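Local structure of putative alpha-L-fucosidase (Bacteroides thetaiotaomicron, 4H41) at residues N30-T35 and E298-A303; G36-E41 and I309-S314; I166-K171 and E223-E228. The protein is a putative alpha-L-fucosidase with a TIM-barrel fold, which would probably release fucose from host glycans. One frame throughout, in Å; residues are numbered along the deposited sequence.

Contact 1: N30-T35 and E298-A303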
loop_
_atom_site.group_PDB
_atom_site.type_symbol
_atom_site.label_atom_id
_atom_site.label_comp_id
_atom_site.label_asym_id
_atom_site.label_seq_id
_atom_site.Cartn_x
_atom_site.Cartn_y
_atom_site.Cartn_z
ATOM N N ASN B 30 29.777 -0.840 10.078
ATOM C CA ASN B 30 30.162 -2.228 10.309
ATOM C C ASN B 30 29.444 -3.175 9.374
ATOM O O ASN B 30 29.391 -4.361 9.638
ATOM C CB ASN B 30 29.888 -2.535 11.792
ATOM C CG ASN B 30 30.370 -3.884 12.274
ATOM O OD1 ASN B 30 31.447 -4.341 11.914
ATOM N ND2 ASN B 30 29.653 -4.481 13.195
ATOM N N GLY B 31 29.006 -2.669 8.222
ATOM C CA GLY B 31 28.384 -3.458 7.174
ATOM C C GLY B 31 28.976 -3.043 5.843
ATOM O O GLY B 31 29.649 -2.030 5.715
ATOM N N LEU B 32 28.732 -3.807 4.859
ATOM C CA LEU B 32 29.203 -3.512 3.524
ATOM C C LEU B 32 28.342 -2.407 2.954
ATOM O O LEU B 32 27.117 -2.540 2.940
ATOM C CB LEU B 32 29.108 -4.798 2.703
ATOM C CG LEU B 32 29.570 -4.788 1.267
ATOM C CD1 LEU B 32 30.982 -4.267 1.129
ATOM C CD2 LEU B 32 29.479 -6.172 0.708
ATOM N N LYS B 33 28.952 -1.332 2.467
ATOM C CA LYS B 33 28.169 -0.233 1.912
ATOM C C LYS B 33 27.559 -0.641 0.598
ATOM O O LYS B 33 28.223 -1.343 -0.197
ATOM C CB LYS B 33 29.037 0.999 1.701
ATOM C CG LYS B 33 29.543 1.607 3.006
ATOM C CD LYS B 33 30.531 2.768 2.743
ATOM C CE LYS B 33 31.277 3.201 3.987
ATOM N NZ LYS B 33 32.512 3.991 3.675
ATOM N N ILE B 34 26.377 -0.078 0.296
ATOM C CA ILE B 34 25.689 -0.295 -0.991
ATOM C C ILE B 34 26.350 0.612 -2.028
ATOM O O ILE B 34 26.383 1.834 -1.859
ATOM C CB ILE B 34 24.161 -0.037 -0.838
ATOM C CG1 ILE B 34 23.538 -1.181 -0.007
ATOM C CG2 ILE B 34 23.482 0.017 -2.211
ATOM C CD1 ILE B 34 22.220 -0.870 0.542
ATOM N N THR B 35 26.916 0.036 -3.054
ATOM C CA THR B 35 27.588 0.808 -4.095
ATOM C C THR B 35 26.973 0.574 -5.480
ATOM O O THR B 35 27.475 1.093 -6.462
ATOM C CB THR B 35 29.092 0.523 -4.107
ATOM O OG1 THR B 35 29.276 -0.865 -4.384
ATOM C CG2 THR B 35 29.788 0.986 -2.823
ATOM N N GLU B 298 25.754 -6.104 7.577
ATOM C CA GLU B 298 26.730 -6.545 8.573
ATOM C C GLU B 298 27.137 -8.006 8.298
ATOM O O GLU B 298 28.303 -8.344 8.400
ATOM C CB GLU B 298 26.206 -6.384 10.003
ATOM C CG GLU B 298 26.174 -4.930 10.420
ATOM C CD GLU B 298 25.551 -4.640 11.769
ATOM O OE1 GLU B 298 25.031 -5.583 12.416
ATOM O OE2 GLU B 298 25.555 -3.451 12.167
ATOM N N ALA B 299 26.184 -8.864 7.979
ATOM C CA ALA B 299 26.476 -10.260 7.651
ATOM C C ALA B 299 27.333 -10.358 6.377
ATOM O O ALA B 299 28.250 -11.179 6.313
ATOM C CB ALA B 299 25.189 -11.022 7.481
ATOM N N ALA B 300 27.044 -9.529 5.359
ATOM C CA ALA B 300 27.836 -9.556 4.124
ATOM C C ALA B 300 29.286 -9.184 4.396
ATOM O O ALA B 300 30.210 -9.789 3.843
ATOM C CB ALA B 300 27.239 -8.610 3.095
ATOM N N LYS B 301 29.499 -8.171 5.241
ATOM C CA LYS B 301 30.851 -7.755 5.610
ATOM C C LYS B 301 31.561 -8.866 6.412
ATOM O O LYS B 301 32.736 -9.125 6.162
ATOM C CB LYS B 301 30.861 -6.470 6.394
ATOM C CG LYS B 301 32.260 -5.868 6.504
ATOM C CD LYS B 301 32.273 -4.496 7.179
ATOM C CE LYS B 301 33.627 -3.830 7.127
ATOM N NZ LYS B 301 33.586 -2.446 7.730
ATOM N N ARG B 302 30.867 -9.524 7.349
ATOM C CA ARG B 302 31.473 -10.633 8.116
ATOM C C ARG B 302 31.902 -11.773 7.197
ATOM O O ARG B 302 32.883 -12.448 7.478
ATOM C CB ARG B 302 30.507 -11.208 9.150
ATOM C CG ARG B 302 30.277 -10.341 10.372
ATOM C CD ARG B 302 29.623 -11.145 11.485
ATOM N NE ARG B 302 28.278 -11.604 11.154
ATOM C CZ ARG B 302 27.155 -10.904 11.296
ATOM N NH1 ARG B 302 27.183 -9.674 11.786
ATOM N NH2 ARG B 302 25.993 -11.447 10.999
ATOM N N ALA B 303 31.144 -12.029 6.138
ATOM C CA ALA B 303 31.459 -13.110 5.193
ATOM C C ALA B 303 32.485 -12.695 4.140
ATOM O O ALA B 303 32.874 -13.526 3.333
ATOM C CB ALA B 303 30.196 -13.582 4.524
HETATM O O HOH W 1 30.075 -6.938 10.145
HETATM O O HOH W 2 27.343 -2.880 14.110
HETATM O O HOH W 3 33.704 -3.368 10.484
HETATM O O HOH W 4 31.950 -0.830 6.187
#
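Aliphatic stems of Lys301 and Glu298, on helix 290-302, pack on the backbone of Asn30-Leu32. Lys301 leaves the helix with CG anti to its backbone N (chi1 -167°) and then runs extended, which lays the chain alongside the backbone of Asn30 and Gly31. Its CB lies 3.7 Å from Leu32 N, and its CD is 3.8 Å from Asn30 O. Glu298 brings CG to within 3.4 Å of Asn30 O, and Gly31 sits against the helix, its CA 3.8 Å from Glu298 N. The apolar pairing is small: Leu32 CD2 meets Ala300 CB at 4.1 Å.

Polar links across the segments run through water. One water lies in hydrogen-bonding reach of Asn30 O and Glu298 O, though with more acceptors nearby than protons to give, while a second accepts from Asn30 ND2 and donates to Glu298 OE2. Lys301 NZ donates to two more, 2.9 Å and 2.8 Å away; the first hydrogen-bonds in turn to Asn30 OD1, and the second lies close to Gly31 O, with the same excess of acceptors. Beyond the segments, Glu298 OE2 forms a salt bridge with Arg294, and Lys301 NZ has a weak hydrogen bond to Asn29 O.

The lead-in to strand 34-39 thus lies on the last turns of helix 290-302. Aliphatic stems against backbone, with hydrated polar ends, imply a partly buried edge of the barrel's outer layer rather than a dry core.

Contact 2: G36-E41 and I309-S314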
loop_
_atom_site.group_PDB
_atom_site.type_symbol
_atom_site.label_atom_id
_atom_site.label_comp_id
_atom_site.label_asym_id
_atom_site.label_seq_id
_atom_site.Cartn_x
_atom_site.Cartn_y
_atom_site.Cartn_z
ATOM N N GLY B 36 25.869 -0.139 -5.539
ATOM C CA GLY B 36 25.111 -0.320 -6.763
ATOM C C GLY B 36 23.635 -0.410 -6.499
ATOM O O GLY B 36 23.195 -0.769 -5.395
ATOM N N THR B 37 22.816 -0.025 -7.510
ATOM C CA THR B 37 21.387 -0.192 -7.403
ATOM C C THR B 37 20.821 -0.601 -8.717
ATOM O O THR B 37 21.316 -0.190 -9.779
ATOM C CB THR B 37 20.668 1.074 -6.896
ATOM O OG1 THR B 37 19.267 0.790 -6.732
ATOM C CG2 THR B 37 20.858 2.254 -7.792
ATOM N N PHE B 38 19.764 -1.403 -8.642
ATOM C CA PHE B 38 18.921 -1.633 -9.787
ATOM C C PHE B 38 18.160 -0.373 -10.071
ATOM O O PHE B 38 17.956 0.480 -9.190
ATOM C CB PHE B 38 17.949 -2.779 -9.591
ATOM C CG PHE B 38 18.647 -4.115 -9.624
ATOM C CD1 PHE B 38 18.927 -4.743 -10.833
ATOM C CD2 PHE B 38 19.071 -4.725 -8.455
ATOM C CE1 PHE B 38 19.545 -5.988 -10.866
ATOM C CE2 PHE B 38 19.709 -5.978 -8.488
ATOM C CZ PHE B 38 19.961 -6.591 -9.694
ATOM N N LEU B 39 17.742 -0.273 -11.310
ATOM C CA LEU B 39 16.828 0.715 -11.854
ATOM C C LEU B 39 15.660 -0.147 -12.253
ATOM O O LEU B 39 15.804 -0.923 -13.197
ATOM C CB LEU B 39 17.452 1.465 -13.054
ATOM C CG LEU B 39 18.801 2.122 -12.843
ATOM C CD1 LEU B 39 19.418 2.474 -14.175
ATOM C CD2 LEU B 39 18.683 3.317 -11.948
ATOM N N ASP B 40 14.503 -0.038 -11.580
ATOM C CA ASP B 40 13.410 -0.975 -11.763
ATOM C C ASP B 40 12.575 -0.705 -13.001
ATOM O O ASP B 40 11.406 -0.322 -12.918
ATOM C CB ASP B 40 12.529 -1.005 -10.517
ATOM C CG ASP B 40 11.518 -2.140 -10.542
ATOM O OD1 ASP B 40 11.834 -3.213 -11.111
ATOM O OD2 ASP B 40 10.428 -1.961 -9.976
ATOM N N GLU B 41 13.178 -0.948 -14.163
ATOM C CA GLU B 41 12.562 -0.867 -15.472
ATOM C C GLU B 41 12.985 -2.102 -16.265
ATOM O O GLU B 41 14.174 -2.306 -16.324
ATOM C CB GLU B 41 13.069 0.386 -16.219
ATOM C CG GLU B 41 12.660 1.691 -15.576
ATOM C CD GLU B 41 11.227 2.116 -15.776
ATOM O OE1 GLU B 41 10.486 1.452 -16.541
ATOM O OE2 GLU B 41 10.868 3.157 -15.179
ATOM N N ILE B 309 24.823 -4.457 -3.682
ATOM C CA ILE B 309 23.919 -3.716 -4.552
ATOM C C ILE B 309 22.554 -3.803 -3.886
ATOM O O ILE B 309 22.378 -4.597 -2.963
ATOM C CB ILE B 309 23.935 -4.229 -6.014
ATOM C CG1 ILE B 309 23.283 -5.632 -6.137
ATOM C CG2 ILE B 309 25.379 -4.211 -6.554
ATOM C CD1 ILE B 309 23.173 -6.137 -7.586
ATOM N N THR B 310 21.564 -3.037 -4.355
ATOM C CA THR B 310 20.232 -3.135 -3.786
ATOM C C THR B 310 19.156 -3.067 -4.836
ATOM O O THR B 310 19.267 -2.317 -5.810
ATOM C CB THR B 310 20.005 -1.982 -2.738
ATOM O OG1 THR B 310 18.748 -2.147 -2.066
ATOM C CG2 THR B 310 20.013 -0.579 -3.368
ATOM N N PHE B 311 18.109 -3.829 -4.606
ATOM C CA PHE B 311 16.788 -3.639 -5.205
ATOM C C PHE B 311 16.006 -2.945 -4.081
ATOM O O PHE B 311 15.689 -3.595 -3.088
ATOM C CB PHE B 311 16.132 -4.935 -5.662
ATOM C CG PHE B 311 14.871 -4.666 -6.448
ATOM C CD1 PHE B 311 13.680 -4.385 -5.801
ATOM C CD2 PHE B 311 14.916 -4.520 -7.829
ATOM C CE1 PHE B 311 12.554 -4.002 -6.504
ATOM C CE2 PHE B 311 13.779 -4.157 -8.542
ATOM C CZ PHE B 311 12.600 -3.909 -7.875
ATOM N N GLU B 312 15.708 -1.646 -4.162
ATOM C CA GLU B 312 15.980 -0.718 -5.258
ATOM C C GLU B 312 16.029 0.674 -4.688
ATOM O O GLU B 312 15.123 1.044 -3.938
ATOM C CB GLU B 312 14.872 -0.817 -6.325
ATOM C CG GLU B 312 15.191 -0.057 -7.602
ATOM C CD GLU B 312 14.214 1.013 -8.066
ATOM O OE1 GLU B 312 13.401 1.469 -7.237
ATOM O OE2 GLU B 312 14.281 1.422 -9.249
ATOM N N PHE B 313 17.038 1.427 -5.021
ATOM C CA PHE B 313 17.207 2.755 -4.427
ATOM C C PHE B 313 16.033 3.688 -4.674
ATOM O O PHE B 313 15.540 4.295 -3.705
ATOM C CB PHE B 313 18.480 3.406 -4.928
ATOM C CG PHE B 313 18.739 4.774 -4.369
ATOM C CD1 PHE B 313 18.257 5.907 -5.012
ATOM C CD2 PHE B 313 19.506 4.940 -3.232
ATOM C CE1 PHE B 313 18.473 7.176 -4.480
ATOM C CE2 PHE B 313 19.693 6.209 -2.686
ATOM C CZ PHE B 313 19.192 7.320 -3.327
ATOM N N SER B 314 15.636 3.871 -5.937
ATOM C CA SER B 314 14.628 4.901 -6.277
ATOM C C SER B 314 13.312 4.791 -5.493
ATOM O O SER B 314 12.722 5.819 -5.186
ATOM C CB SER B 314 14.355 4.937 -7.762
ATOM O OG SER B 314 15.586 5.236 -8.415
HETATM O O HOH W 5 17.136 3.012 -8.176
#
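The closing seam of the eight-stranded parallel barrel, where first strand 34-39 meets last strand 307-310, holds this contact. Thr310 N donates to Gly36 O from 38° above the carbonyl plane, whereas Phe38 N reaches Thr310 O more squarely, at 3.0 Å with an N-H...O angle of 165°. Together they frame the parallel Thr37-Thr310 pair. Thr37 OG1 accepts from Phe313 N at 2.9 Å and donates to Phe38 O, so one hydroxyl ties the strand to the first turn of helix 313-316.

Phe38 CE2 packs on Ile309 CD1 at 3.6 Å, and Phe38 CB meets Phe311 CD2 with the two side chains nearly perpendicular. Asp40 OD1 lies in the plane of the Phe311 ring, at its edge, 3.4 Å from CE2; the carboxylate is turned 81° from the ring.

After a cis peptide, Glu312 takes the N-cap position of helix 313-316, its side chain capping a backbone N just past Ser314. Bent at chi2, it accepts from Asp40 N through OE2 (2.8 Å) on the anti side, out of the carboxylate plane. Its OE1 bonds to His315, and Asp40 OD2 to Ser43. Parallel pairing of strands one and eight, leading into loops at their C-terminal ends, is typical of a TIM barrel.

Contact 3: I166-K171 and E223-E228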
loop_
_atom_site.group_PDB
_atom_site.type_symbol
_atom_site.label_atom_id
_atom_site.label_comp_id
_atom_site.label_asym_id
_atom_site.label_seq_id
_atom_site.Cartn_x
_atom_site.Cartn_y
_atom_site.Cartn_z
ATOM N N ILE B 166 16.406 -17.382 -10.865
ATOM C CA ILE B 166 16.125 -18.701 -10.335
ATOM C C ILE B 166 16.544 -18.744 -8.876
ATOM O O ILE B 166 17.250 -17.848 -8.415
ATOM C CB ILE B 166 16.860 -19.821 -11.151
ATOM C CG1 ILE B 166 18.404 -19.798 -10.940
ATOM C CG2 ILE B 166 16.499 -19.764 -12.634
ATOM C CD1 ILE B 166 19.157 -20.983 -11.522
ATOM N N SER B 167 16.145 -19.797 -8.165
ATOM C CA SER B 167 16.634 -20.087 -6.821
ATOM C C SER B 167 17.155 -21.503 -6.668
ATOM O O SER B 167 17.914 -21.758 -5.739
ATOM C CB SER B 167 15.546 -19.851 -5.779
ATOM O OG SER B 167 14.474 -20.758 -5.930
ATOM N N ARG B 168 16.675 -22.439 -7.490
ATOM C CA ARG B 168 17.010 -23.854 -7.411
ATOM C C ARG B 168 17.429 -24.385 -8.767
ATOM O O ARG B 168 17.249 -23.699 -9.785
ATOM C CB ARG B 168 15.742 -24.614 -6.949
ATOM C CG ARG B 168 15.193 -24.226 -5.571
ATOM C CD ARG B 168 16.123 -24.616 -4.441
ATOM N NE ARG B 168 16.291 -26.063 -4.368
ATOM C CZ ARG B 168 15.564 -26.896 -3.627
ATOM N NH1 ARG B 168 14.567 -26.435 -2.879
ATOM N NH2 ARG B 168 15.817 -28.198 -3.644
ATOM N N ALA B 169 17.879 -25.642 -8.811
ATOM C CA ALA B 169 18.149 -26.344 -10.075
ATOM C C ALA B 169 16.927 -26.145 -10.991
ATOM O O ALA B 169 15.790 -26.305 -10.536
ATOM C CB ALA B 169 18.397 -27.819 -9.824
ATOM N N THR B 170 17.148 -25.627 -12.205
ATOM C CA THR B 170 16.051 -25.213 -13.099
ATOM C C THR B 170 16.297 -25.728 -14.500
ATOM O O THR B 170 17.411 -25.612 -15.010
ATOM C CB THR B 170 15.972 -23.675 -13.082
ATOM O OG1 THR B 170 15.513 -23.239 -11.815
ATOM C CG2 THR B 170 15.036 -23.099 -14.150
ATOM N N LYS B 171 15.242 -26.240 -15.149
ATOM C CA LYS B 171 15.324 -26.740 -16.514
ATOM C C LYS B 171 15.866 -25.645 -17.426
ATOM O O LYS B 171 15.377 -24.512 -17.401
ATOM C CB LYS B 171 13.931 -27.194 -16.959
ATOM C CG LYS B 171 13.890 -27.818 -18.333
ATOM C CD LYS B 171 12.515 -28.425 -18.598
ATOM C CE LYS B 171 12.526 -29.288 -19.816
ATOM N NZ LYS B 171 11.173 -29.835 -20.106
ATOM N N GLU B 223 23.695 -25.651 -1.420
ATOM C CA GLU B 223 25.094 -25.731 -1.858
ATOM C C GLU B 223 25.243 -26.757 -2.979
ATOM O O GLU B 223 25.996 -26.551 -3.936
ATOM C CB GLU B 223 26.011 -26.083 -0.687
ATOM C CG GLU B 223 27.470 -26.171 -1.080
ATOM C CD GLU B 223 28.421 -26.445 0.068
ATOM O OE1 GLU B 223 27.953 -26.499 1.223
ATOM O OE2 GLU B 223 29.618 -26.691 -0.197
ATOM N N LYS B 224 24.584 -27.875 -2.846
ATOM C CA LYS B 224 24.680 -28.928 -3.855
ATOM C C LYS B 224 24.218 -28.431 -5.208
ATOM O O LYS B 224 24.902 -28.631 -6.226
ATOM C CB LYS B 224 23.849 -30.133 -3.419
ATOM C CG LYS B 224 23.878 -31.281 -4.437
ATOM C CD LYS B 224 22.992 -32.423 -3.999
ATOM C CE LYS B 224 23.027 -33.593 -4.990
ATOM N NZ LYS B 224 22.137 -33.397 -6.174
ATOM N N GLU B 225 23.091 -27.773 -5.236
ATOM C CA GLU B 225 22.546 -27.327 -6.508
ATOM C C GLU B 225 23.345 -26.164 -7.113
ATOM O O GLU B 225 23.614 -26.163 -8.306
ATOM C CB GLU B 225 21.065 -26.950 -6.371
ATOM C CG GLU B 225 20.209 -28.168 -6.018
ATOM C CD GLU B 225 18.711 -27.956 -5.911
ATOM O OE1 GLU B 225 18.220 -26.873 -6.297
ATOM O OE2 GLU B 225 18.017 -28.860 -5.389
ATOM N N TRP B 226 23.755 -25.210 -6.293
ATOM C CA TRP B 226 24.497 -24.065 -6.790
ATOM C C TRP B 226 25.931 -24.418 -7.128
ATOM O O TRP B 226 26.502 -23.809 -8.026
ATOM C CB TRP B 226 24.376 -22.891 -5.829
ATOM C CG TRP B 226 23.062 -22.226 -6.048
ATOM C CD1 TRP B 226 21.889 -22.469 -5.391
ATOM C CD2 TRP B 226 22.738 -21.361 -7.139
ATOM N NE1 TRP B 226 20.865 -21.772 -5.985
ATOM C CE2 TRP B 226 21.357 -21.088 -7.065
ATOM C CE3 TRP B 226 23.495 -20.775 -8.169
ATOM C CZ2 TRP B 226 20.725 -20.191 -7.937
ATOM C CZ3 TRP B 226 22.867 -19.905 -9.044
ATOM C CH2 TRP B 226 21.495 -19.648 -8.951
ATOM N N ASN B 227 26.473 -25.477 -6.526
ATOM C CA ASN B 227 27.780 -26.000 -6.939
ATOM C C ASN B 227 27.706 -26.429 -8.401
ATOM O O ASN B 227 28.583 -26.110 -9.209
ATOM C CB ASN B 227 28.185 -27.175 -6.043
ATOM C CG ASN B 227 29.492 -27.756 -6.409
ATOM O OD1 ASN B 227 30.507 -27.065 -6.354
ATOM N ND2 ASN B 227 29.515 -29.021 -6.807
ATOM N N GLU B 228 26.608 -27.102 -8.776
ATOM C CA GLU B 228 26.420 -27.532 -10.161
ATOM C C GLU B 228 26.204 -26.350 -11.102
ATOM O O GLU B 228 26.726 -26.349 -12.219
ATOM C CB GLU B 228 25.204 -28.472 -10.283
ATOM C CG GLU B 228 25.415 -29.802 -9.593
ATOM C CD GLU B 228 24.366 -30.856 -9.893
ATOM O OE1 GLU B 228 24.207 -31.208 -11.084
ATOM O OE2 GLU B 228 23.734 -31.363 -8.937
#
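Glu225 reaches out from helix 219-233 to meet Arg168 and Ala169, its chain extended beyond CG so that the carboxylate stands clear of the helix backbone. Arg168 grips it side-on in a two-bond salt bridge: NE donates to OE1 at 2.8 Å and NH2 to OE2 at 2.9 Å, with both oxygens close to the guanidinium plane. The two planar groups are not coplanar, however, being 34° apart. Ala169 N makes a third bond, to Glu225 OE1 at 2.8 Å and almost straight (174°), approaching from the carboxylate face opposite to that used by Arg168 NE. Replacing Glu225 with an alanine would probably leave the Arg168 guanidinium without this charged mate and the Ala169 N-H without its acceptor, setting that part of the loop free to shift.

Next along the helix, Trp226 points the edge of its indole at Ser167, and Ile166 touches it obliquely. NE1 donates to Ser167 O at 3.0 Å; the oxygen lies near the indole plane, while NE1 stands well above the carbonyl plane. On the benzo side, Ile166 CG1 meets Trp226 CH2 at 3.7 Å.

In the TIM-barrel topology, the segment 166-171 lies between strand 157-162 and helix 173-187, and the contact joins it to the helix before strand 239-243.

Farther out, Arg168 NH1 forms a salt bridge with Asp200, and Gln221 donates to Glu225 OE2. Phe242 meets the indole edge-to-face. Within the loop itself, the hydroxyl of Thr170 donates to Arg168 O at 2.7 Å, from above the carbonyl plane.

Contacts 1 and 2 are neighbours, with centres about 17 Å apart, and share strand 34-39; they touch where Ile34 CG2 packs on Thr310 CG2 at 3.7 Å. Helix 290-302 is followed by strand 307-310, so both join the start of the barrel to strand 307-310 and the helix that precedes it. Along the chain their segments alternate: 30-35, 36-41, then 298-303, 309-314. Contact 3 falls wholly between these pairs in sequence. Its centre is about 25 Å from each of the others, and its nearest atoms are about 14 Å from contact 1 and 11 Å from contact 2. Contact 2 closes the barrel, contact 1 lays the lead-in to strand 34-39 on helix 290-302, and contact 3 ties the loop after strand 157-162 to helix 219-233.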